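Local structure of mannan endo-1,4-beta-mannosidase (Mytilus edulis, 2C0H) at residues Phe47-Gln55 with Tyr96-Ile107; Leu5-Asn13 with Phe281-Pro289. The protein hydrolyses internal beta-1,4-mannosidic linkages in mannans, galactomannans and glucomannans, releasing short manno-oligosaccharides. The protein carries 3 engineered substitutions. One frame throughout, in Å; residues are numbered along the deposited sequence.

Contact 1. Residues Phe47-Gln55 with Tyr96-Ile107; sequences FESTLSDMQ and YLHAAQRHNILI. Unlike the reference sequence in segment 47-55: Met-54 (reference Ile).
His-103, just past the end of helix 89-102, reaches Glu-48, Ser-52 and Gln-55 on helix 40-56. Its CB lies 3.6 Å from Gln-55 OE1, and with CG beside the backbone N (chi1 -67°) the ring is carried back along that helix. ND1 donates to the same OE1 at 2.9 Å, coming from above the amide carbonyl plane, with amide and ring planes 70° apart. CD2 approaches Leu-51 CB at 4.0 Å, and the backbone N of Ser-52 lies over one ring face. At the tip, NE2 donates to Glu-48 OE2 on its syn side, 2.6 Å away; both bonds are bent, and two donors are consistent with a positively charged imidazole beside the carboxylate. This is neighbour packing on the outside of a TIM barrel: successive helices run nearly parallel (22°), and a Schellman motif with Asn-104 as C-prime turns the chain into strand 106-113. Leu-51 packs against segment 96-107, CD1 on the Ala-99/Ala-100 backbone and CD2 3.8 Å from Ile-105 CD1. Phe-47 and Tyr-96 form an inclined edge-to-face pair, the edge of Phe-47 toward Tyr-96, centroids 4.8 Å apart; a water accepts from Tyr-96 OH at 2.7 Å while donating to Phe-47 O.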
loop_
_atom_site.group_PDB
_atom_site.type_symbol
_atom_site.label_atom_id
_atom_site.label_comp_id
_atom_site.label_asym_id
_atom_site.label_seq_id
_atom_site.Cartn_x
_atom_site.Cartn_y
_atom_site.Cartn_z
ATOM N N PHE A 47 -4.830 11.027 -15.227
ATOM C CA PHE A 47 -3.788 11.048 -14.225
ATOM C C PHE A 47 -3.361 12.511 -13.928
ATOM O O PHE A 47 -3.207 12.899 -12.762
ATOM C CB PHE A 47 -2.576 10.213 -14.684
ATOM C CG PHE A 47 -2.699 8.717 -14.448
ATOM C CD1 PHE A 47 -2.749 8.179 -13.160
ATOM C CD2 PHE A 47 -2.727 7.833 -15.529
ATOM C CE1 PHE A 47 -2.819 6.803 -12.966
ATOM C CE2 PHE A 47 -2.817 6.463 -15.330
ATOM C CZ PHE A 47 -2.852 5.952 -14.066
ATOM N N GLU A 48 -3.198 13.319 -14.974
ATOM C CA GLU A 48 -2.714 14.705 -14.831
ATOM C C GLU A 48 -3.761 15.610 -14.190
ATOM O O GLU A 48 -3.425 16.463 -13.362
ATOM C CB GLU A 48 -2.266 15.288 -16.186
ATOM C CG GLU A 48 -2.054 16.801 -16.216
ATOM C CD GLU A 48 -0.946 17.297 -15.293
ATOM O OE1 GLU A 48 0.023 16.542 -15.029
ATOM O OE2 GLU A 48 -1.045 18.463 -14.836
ATOM N N SER A 49 -5.026 15.427 -14.550
ATOM C CA SER A 49 -6.064 16.257 -13.938
ATOM C C SER A 49 -6.203 15.930 -12.447
ATOM O O SER A 49 -6.478 16.818 -11.640
ATOM C CB SER A 49 -7.399 16.127 -14.671
ATOM O OG SER A 49 -7.942 14.843 -14.567
ATOM N N THR A 50 -6.016 14.658 -12.081
ATOM C CA THR A 50 -6.075 14.243 -10.673
ATOM C C THR A 50 -4.947 14.917 -9.885
ATOM O O THR A 50 -5.173 15.404 -8.774
ATOM C CB THR A 50 -6.004 12.698 -10.519
ATOM O OG1 THR A 50 -7.151 12.093 -11.131
ATOM C CG2 THR A 50 -5.960 12.286 -9.074
ATOM N N LEU A 51 -3.746 14.922 -10.451
ATOM C CA LEU A 51 -2.605 15.600 -9.827
ATOM C C LEU A 51 -2.850 17.101 -9.635
ATOM O O LEU A 51 -2.505 17.651 -8.596
ATOM C CB LEU A 51 -1.336 15.409 -10.649
ATOM C CG LEU A 51 -0.758 14.004 -10.761
ATOM C CD1 LEU A 51 0.358 14.026 -11.798
ATOM C CD2 LEU A 51 -0.253 13.498 -9.412
ATOM N N SER A 52 -3.425 17.745 -10.648
ATOM C CA SER A 52 -3.714 19.181 -10.591
ATOM C C SER A 52 -4.704 19.486 -9.473
ATOM O O SER A 52 -4.471 20.409 -8.669
ATOM C CB SER A 52 -4.277 19.675 -11.928
ATOM O OG SER A 52 -4.568 21.066 -11.863
ATOM N N ASP A 53 -5.803 18.728 -9.440
ATOM C CA ASP A 53 -6.840 18.842 -8.395
ATOM C C ASP A 53 -6.219 18.712 -7.007
ATOM O O ASP A 53 -6.492 19.505 -6.105
ATOM C CB ASP A 53 -7.907 17.745 -8.537
ATOM C CG ASP A 53 -8.859 17.952 -9.709
ATOM O OD1 ASP A 53 -8.776 18.990 -10.401
ATOM O OD2 ASP A 53 -9.705 17.041 -9.936
ATOM N N MET A 54 -5.389 17.693 -6.833
ATOM C CA MET A 54 -4.805 17.421 -5.532
ATOM C C MET A 54 -3.846 18.500 -5.081
ATOM O O MET A 54 -3.929 18.935 -3.938
ATOM C CB MET A 54 -4.143 16.052 -5.509
ATOM C CG MET A 54 -5.164 14.946 -5.503
ATOM S SD MET A 54 -4.397 13.336 -5.479
ATOM C CE MET A 54 -3.302 13.542 -4.064
ATOM N N GLN A 55 -2.963 18.956 -5.964
ATOM C CA GLN A 55 -2.032 20.028 -5.614
ATOM C C GLN A 55 -2.777 21.264 -5.145
ATOM O O GLN A 55 -2.417 21.862 -4.131
ATOM C CB GLN A 55 -1.099 20.405 -6.771
ATOM C CG GLN A 55 -0.120 21.520 -6.365
ATOM C CD GLN A 55 0.934 21.838 -7.395
ATOM O OE1 GLN A 55 0.694 21.794 -8.596
ATOM N NE2 GLN A 55 2.118 22.207 -6.916
ATOM N N TYR A 96 4.915 9.471 -15.771
ATOM C CA TYR A 96 3.964 9.770 -14.691
ATOM C C TYR A 96 4.677 10.403 -13.513
ATOM O O TYR A 96 4.215 11.388 -12.950
ATOM C CB TYR A 96 3.189 8.514 -14.254
ATOM C CG TYR A 96 2.159 8.736 -13.156
ATOM C CD1 TYR A 96 1.244 9.787 -13.229
ATOM C CD2 TYR A 96 2.060 7.870 -12.074
ATOM C CE1 TYR A 96 0.296 9.977 -12.226
ATOM C CE2 TYR A 96 1.112 8.059 -11.077
ATOM C CZ TYR A 96 0.229 9.115 -11.158
ATOM O OH TYR A 96 -0.722 9.286 -10.154
ATOM N N LEU A 97 5.811 9.835 -13.130
ATOM C CA LEU A 97 6.595 10.419 -12.040
ATOM C C LEU A 97 7.043 11.865 -12.340
ATOM O O LEU A 97 7.060 12.691 -11.429
ATOM C CB LEU A 97 7.790 9.510 -11.685
ATOM C CG LEU A 97 7.413 8.195 -10.993
ATOM C CD1 LEU A 97 8.614 7.241 -11.040
ATOM C CD2 LEU A 97 6.941 8.393 -9.545
ATOM N N HIS A 98 7.386 12.172 -13.596
ATOM C CA HIS A 98 7.778 13.542 -13.975
ATOM C C HIS A 98 6.585 14.480 -13.860
ATOM O O HIS A 98 6.741 15.599 -13.394
ATOM C CB HIS A 98 8.346 13.620 -15.386
ATOM C CG HIS A 98 9.703 13.013 -15.541
ATOM N ND1 HIS A 98 10.519 12.698 -14.476
ATOM C CD2 HIS A 98 10.391 12.680 -16.655
ATOM C CE1 HIS A 98 11.652 12.186 -14.931
ATOM N NE2 HIS A 98 11.597 12.161 -16.250
ATOM N N ALA A 99 5.405 14.025 -14.267
ATOM C CA ALA A 99 4.176 14.814 -14.081
ATOM C C ALA A 99 3.875 15.081 -12.605
ATOM O O ALA A 99 3.523 16.202 -12.221
ATOM C CB ALA A 99 2.999 14.111 -14.751
ATOM N N ALA A 100 4.026 14.060 -11.766
ATOM C CA ALA A 100 3.795 14.189 -10.328
ATOM C C ALA A 100 4.784 15.194 -9.714
ATOM O O ALA A 100 4.401 16.040 -8.906
ATOM C CB ALA A 100 3.912 12.827 -9.637
ATOM N N GLN A 101 6.042 15.135 -10.139
ATOM C CA GLN A 101 7.080 16.032 -9.633
ATOM C C GLN A 101 6.724 17.492 -9.903
ATOM O O GLN A 101 6.933 18.336 -9.048
ATOM C CB GLN A 101 8.432 15.697 -10.269
ATOM C CG GLN A 101 9.583 16.438 -9.653
ATOM C CD GLN A 101 10.921 16.061 -10.247
ATOM O OE1 GLN A 101 11.081 14.986 -10.830
ATOM N NE2 GLN A 101 11.902 16.935 -10.080
ATOM N N ARG A 102 6.168 17.759 -11.082
ATOM C CA ARG A 102 5.785 19.119 -11.478
ATOM C C ARG A 102 4.691 19.669 -10.556
ATOM O O ARG A 102 4.541 20.905 -10.446
ATOM C CB ARG A 102 5.329 19.159 -12.947
ATOM C CG ARG A 102 6.466 19.005 -13.957
ATOM C CD ARG A 102 6.053 19.308 -15.388
ATOM N NE ARG A 102 5.185 18.293 -15.973
ATOM C CZ ARG A 102 5.598 17.210 -16.633
ATOM N NH1 ARG A 102 6.888 16.954 -16.806
ATOM N NH2 ARG A 102 4.700 16.364 -17.115
ATOM N N HIS A 103 3.947 18.772 -9.899
ATOM C CA HIS A 103 2.873 19.130 -8.945
ATOM C C HIS A 103 3.213 18.869 -7.458
ATOM O O HIS A 103 2.329 18.908 -6.589
ATOM C CB HIS A 103 1.587 18.377 -9.311
ATOM C CG HIS A 103 0.987 18.796 -10.615
ATOM N ND1 HIS A 103 0.143 19.882 -10.727
ATOM C CD2 HIS A 103 1.105 18.282 -11.861
ATOM C CE1 HIS A 103 -0.238 20.011 -11.986
ATOM N NE2 HIS A 103 0.331 19.053 -12.694
ATOM N N ASN A 104 4.483 18.586 -7.162
ATOM C CA ASN A 104 4.954 18.230 -5.816
ATOM C C ASN A 104 4.177 17.096 -5.118
ATOM O O ASN A 104 3.840 17.195 -3.938
ATOM C CB ASN A 104 4.997 19.470 -4.903
ATOM C CG ASN A 104 6.229 20.316 -5.121
ATOM O OD1 ASN A 104 7.348 19.811 -5.209
ATOM N ND2 ASN A 104 6.032 21.624 -5.181
ATOM N N ILE A 105 3.915 16.016 -5.849
ATOM C CA ILE A 105 3.173 14.866 -5.312
ATOM C C ILE A 105 4.037 13.605 -5.362
ATOM O O ILE A 105 4.720 13.383 -6.358
ATOM C CB ILE A 105 1.860 14.691 -6.091
ATOM C CG1 ILE A 105 0.903 15.831 -5.680
ATOM C CG2 ILE A 105 1.250 13.350 -5.825
ATOM C CD1 ILE A 105 -0.367 15.890 -6.490
ATOM N N LEU A 106 4.025 12.840 -4.272
ATOM C CA LEU A 106 4.707 11.539 -4.182
ATOM C C LEU A 106 3.786 10.403 -4.601
ATOM O O LEU A 106 2.630 10.318 -4.163
ATOM C CB LEU A 106 5.168 11.281 -2.750
ATOM C CG LEU A 106 6.249 12.191 -2.184
ATOM C CD1 LEU A 106 6.356 11.979 -0.681
ATOM C CD2 LEU A 106 7.610 11.941 -2.862
ATOM N N ILE A 107 4.327 9.471 -5.378
ATOM C CA ILE A 107 3.570 8.325 -5.848
ATOM C C ILE A 107 3.965 7.037 -5.118
ATOM O O ILE A 107 5.157 6.735 -4.968
ATOM C CB ILE A 107 3.779 8.133 -7.395
ATOM C CG1 ILE A 107 3.439 9.411 -8.180
ATOM C CG2 ILE A 107 3.021 6.937 -7.935
ATOM C CD1 ILE A 107 2.045 9.960 -7.940
HETATM O O HOH W 1 -2.765 10.933 -10.528
#

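Contact 2. Residues Leu5-Asn13 with Phe281-Pro289. With SO4 (sulfate ion), chain B.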
loop_
_atom_site.group_PDB
_atom_site.type_symbol
_atom_site.label_atom_id
_atom_site.label_comp_id
_atom_site.label_asym_id
_atom_site.label_seq_id
_atom_site.Cartn_x
_atom_site.Cartn_y
_atom_site.Cartn_z
ATOM N N LEU A 5 12.464 10.779 1.439
ATOM C CA LEU A 5 11.527 10.209 2.403
ATOM C C LEU A 5 12.229 9.155 3.286
ATOM O O LEU A 5 12.945 8.277 2.769
ATOM C CB LEU A 5 10.334 9.601 1.662
ATOM C CG LEU A 5 9.084 9.234 2.458
ATOM C CD1 LEU A 5 8.501 10.425 3.193
ATOM C CD2 LEU A 5 8.055 8.671 1.517
ATOM N N SER A 6 12.049 9.250 4.603
ATOM C CA SER A 6 12.635 8.287 5.563
ATOM C C SER A 6 11.742 8.049 6.790
ATOM O O SER A 6 10.777 8.773 6.998
ATOM C CB SER A 6 14.024 8.749 6.024
ATOM O OG SER A 6 13.968 9.976 6.734
ATOM N N VAL A 7 12.081 7.034 7.589
ATOM C CA VAL A 7 11.361 6.708 8.830
ATOM C C VAL A 7 12.256 6.933 10.052
ATOM O O VAL A 7 13.420 6.512 10.049
ATOM C CB VAL A 7 10.906 5.220 8.869
ATOM C CG1 VAL A 7 10.204 4.871 10.195
ATOM C CG2 VAL A 7 10.028 4.900 7.706
ATOM N N SER A 8 11.703 7.548 11.094
ATOM C CA SER A 8 12.358 7.636 12.408
ATOM C C SER A 8 11.370 7.167 13.479
ATOM O O SER A 8 10.428 7.886 13.823
ATOM C CB SER A 8 12.819 9.076 12.673
ATOM O OG SER A 8 13.121 9.310 14.052
ATOM N N GLY A 9 11.580 5.961 14.001
ATOM C CA GLY A 9 10.679 5.388 14.994
ATOM C C GLY A 9 9.296 5.210 14.392
ATOM O O GLY A 9 9.138 4.447 13.444
ATOM N N THR A 10 8.312 5.924 14.937
ATOM C CA THR A 10 6.930 5.856 14.431
ATOM C C THR A 10 6.503 7.103 13.636
ATOM O O THR A 10 5.315 7.280 13.373
ATOM C CB THR A 10 5.927 5.586 15.568
ATOM O OG1 THR A 10 5.993 6.642 16.533
ATOM C CG2 THR A 10 6.239 4.256 16.262
ATOM N N ASN A 11 7.487 7.915 13.238
ATOM C CA ASN A 11 7.292 9.111 12.401
ATOM C C ASN A 11 7.885 8.950 10.987
ATOM O O ASN A 11 8.905 8.274 10.814
ATOM C CB ASN A 11 8.005 10.318 13.026
ATOM C CG ASN A 11 7.229 10.972 14.167
ATOM O OD1 ASN A 11 6.082 10.631 14.455
ATOM N ND2 ASN A 11 7.873 11.942 14.819
ATOM N N LEU A 12 7.274 9.609 10.000
ATOM C CA LEU A 12 7.841 9.776 8.655
ATOM C C LEU A 12 8.495 11.160 8.523
ATOM O O LEU A 12 7.971 12.158 9.028
ATOM C CB LEU A 12 6.763 9.629 7.567
ATOM C CG LEU A 12 6.181 8.235 7.339
ATOM C CD1 LEU A 12 5.004 8.288 6.378
ATOM C CD2 LEU A 12 7.215 7.276 6.804
ATOM N N ASN A 13 9.650 11.219 7.864
ATOM C CA ASN A 13 10.363 12.469 7.633
ATOM C C ASN A 13 10.656 12.681 6.132
ATOM O O ASN A 13 10.759 11.703 5.378
ATOM C CB ASN A 13 11.700 12.477 8.412
ATOM C CG ASN A 13 11.528 12.288 9.912
ATOM O OD1 ASN A 13 12.217 11.470 10.527
ATOM N ND2 ASN A 13 10.601 13.020 10.512
ATOM N N PHE A 281 -3.099 5.909 17.850
ATOM C CA PHE A 281 -2.062 5.038 17.321
ATOM C C PHE A 281 -1.406 4.218 18.443
ATOM O O PHE A 281 -1.133 3.028 18.263
ATOM C CB PHE A 281 -1.030 5.887 16.576
ATOM C CG PHE A 281 0.231 5.158 16.212
ATOM C CD1 PHE A 281 0.291 4.372 15.090
ATOM C CD2 PHE A 281 1.369 5.305 16.989
ATOM C CE1 PHE A 281 1.483 3.723 14.739
ATOM C CE2 PHE A 281 2.546 4.661 16.655
ATOM C CZ PHE A 281 2.594 3.862 15.540
ATOM N N SER A 282 -1.141 4.846 19.584
ATOM C CA SER A 282 -0.416 4.176 20.679
ATOM C C SER A 282 -1.139 2.959 21.278
ATOM O O SER A 282 -0.516 2.091 21.897
ATOM C CB SER A 282 -0.077 5.181 21.774
ATOM O OG SER A 282 -1.259 5.769 22.292
ATOM N N ASN A 283 -2.450 2.871 21.103
ATOM C CA ASN A 283 -3.224 1.702 21.543
ATOM C C ASN A 283 -2.755 0.375 20.937
ATOM O O ASN A 283 -2.901 -0.678 21.565
ATOM C CB ASN A 283 -4.698 1.907 21.166
ATOM C CG ASN A 283 -5.576 0.715 21.501
ATOM O OD1 ASN A 283 -6.017 -0.021 20.607
ATOM N ND2 ASN A 283 -5.862 0.527 22.777
ATOM N N PHE A 284 -2.198 0.441 19.724
ATOM C CA PHE A 284 -1.898 -0.754 18.925
ATOM C C PHE A 284 -0.501 -1.305 19.134
ATOM O O PHE A 284 -0.184 -2.364 18.603
ATOM C CB PHE A 284 -2.186 -0.471 17.447
ATOM C CG PHE A 284 -3.614 -0.132 17.188
ATOM C CD1 PHE A 284 -4.585 -1.107 17.297
ATOM C CD2 PHE A 284 -3.990 1.154 16.857
ATOM C CE1 PHE A 284 -5.916 -0.813 17.083
ATOM C CE2 PHE A 284 -5.321 1.460 16.634
ATOM C CZ PHE A 284 -6.283 0.481 16.744
ATOM N N ARG A 285 0.310 -0.596 19.912
ATOM C CA ARG A 285 1.629 -1.076 20.353
ATOM C C ARG A 285 2.551 -1.416 19.175
ATOM O O ARG A 285 3.259 -2.446 19.181
ATOM C CB ARG A 285 1.495 -2.266 21.311
ATOM C CG ARG A 285 0.485 -2.110 22.455
ATOM C CD ARG A 285 0.624 -0.805 23.216
ATOM N NE ARG A 285 1.956 -0.603 23.785
ATOM C CZ ARG A 285 2.370 0.531 24.353
ATOM N NH1 ARG A 285 1.557 1.583 24.433
ATOM N NH2 ARG A 285 3.603 0.618 24.839
ATOM N N LEU A 286 2.551 -0.535 18.181
ATOM C CA LEU A 286 3.397 -0.685 17.002
ATOM C C LEU A 286 4.695 0.123 17.088
ATOM O O LEU A 286 4.753 1.175 17.732
ATOM C CB LEU A 286 2.615 -0.263 15.765
ATOM C CG LEU A 286 1.338 -1.069 15.536
ATOM C CD1 LEU A 286 0.510 -0.436 14.446
ATOM C CD2 LEU A 286 1.661 -2.522 15.212
ATOM N N LYS A 287 5.721 -0.365 16.398
ATOM C CA LYS A 287 7.046 0.243 16.420
ATOM C C LYS A 287 7.470 0.840 15.059
ATOM O O LYS A 287 8.647 1.168 14.836
ATOM C CB LYS A 287 8.060 -0.798 16.892
ATOM C CG LYS A 287 7.779 -1.333 18.268
ATOM C CD LYS A 287 8.890 -2.254 18.757
ATOM C CE LYS A 287 8.910 -3.554 17.984
ATOM N NZ LYS A 287 9.740 -4.614 18.651
ATOM N N LYS A 288 6.512 0.980 14.139
ATOM C CA LYS A 288 6.724 1.657 12.862
ATOM C C LYS A 288 5.553 2.598 12.691
ATOM O O LYS A 288 4.545 2.389 13.370
ATOM C CB LYS A 288 6.695 0.678 11.682
ATOM C CG LYS A 288 7.614 -0.515 11.782
ATOM C CD LYS A 288 7.443 -1.373 10.522
ATOM C CE LYS A 288 8.044 -2.760 10.666
ATOM N NZ LYS A 288 9.512 -2.604 10.798
ATOM N N PRO A 289 5.679 3.579 11.774
ATOM C CA PRO A 289 4.539 4.445 11.470
ATOM C C PRO A 289 3.399 3.661 10.866
ATOM O O PRO A 289 3.608 2.584 10.319
ATOM C CB PRO A 289 5.095 5.428 10.444
ATOM C CG PRO A 289 6.604 5.356 10.541
ATOM C CD PRO A 289 6.856 3.947 10.968
HETATM S S SO4 B . 8.854 -6.655 15.639
HETATM O O1 SO4 B . 8.472 -5.952 14.414
HETATM O O2 SO4 B . 9.095 -8.066 15.330
HETATM O O3 SO4 B . 7.807 -6.601 16.659
HETATM O O4 SO4 B . 10.087 -6.069 16.177
#
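Phe-281, in the short 3-10 turn 281-284, meets Thr-10 at the tip of the N-terminal hairpin. With CG anti to the backbone N (chi1 169°), its ring extends toward the hairpin, and CE2 comes to 3.7 Å from Thr-10 CB; CZ lies equally near the methyl CG2. After the turn the chain swings back along the same threonine, whose CG2 packs 3.7 Å from Leu-286 O and then against the backbone of Lys-287 and Lys-288. The side chain of Lys-287 leaves the hairpin and donates from NZ to O4 of a sulfate at 2.9 Å, an ion probably taken up from the crystallisation liquor and also held by the backbone N atoms of Asp-243 and His-244. Lys-288 also points away, to a salt bridge with Asp-243. Pro-289 then slots in beside the type II' turn Ser-8 to Asn-11: its CD lies 3.4 Å from Gly-9 O and 3.6 Å from Val-7 CG1, CG faces Leu-12 CD2 at 4.2 Å, and CA makes at most a weak, bent CA-H...O contact with Thr-10 O. The hairpin of strands 5-8 and 11-14 continues through strand 17-25 into the barrel sheet, while Pro-289, just ahead of strand 290-294, accepts through its carbonyl a backbone hydrogen bond from Tyr-260 at the start of strand 260-263.

The centres of contacts 1 and 2 lie 26 Å apart, and although their nearest atoms come within about 4 Å, they do not touch. Both reach the same curled sheet. Contact 1 joins helices 40-56 and 89-102, which flank strand 61-68 in sequence, and runs into strand 106-113; contact 2 sets the N-terminal hairpin against the loop before strand 290-294. In chain order contact 1 is nested inside contact 2. With 41 residues between the closest ends of its segments, contact 1 is local, between successive helices of the barrel wall; contact 2, whose closest ends are 268 residues apart, brings the beginning of the chain to a late part of the barrel, away from the probable active site.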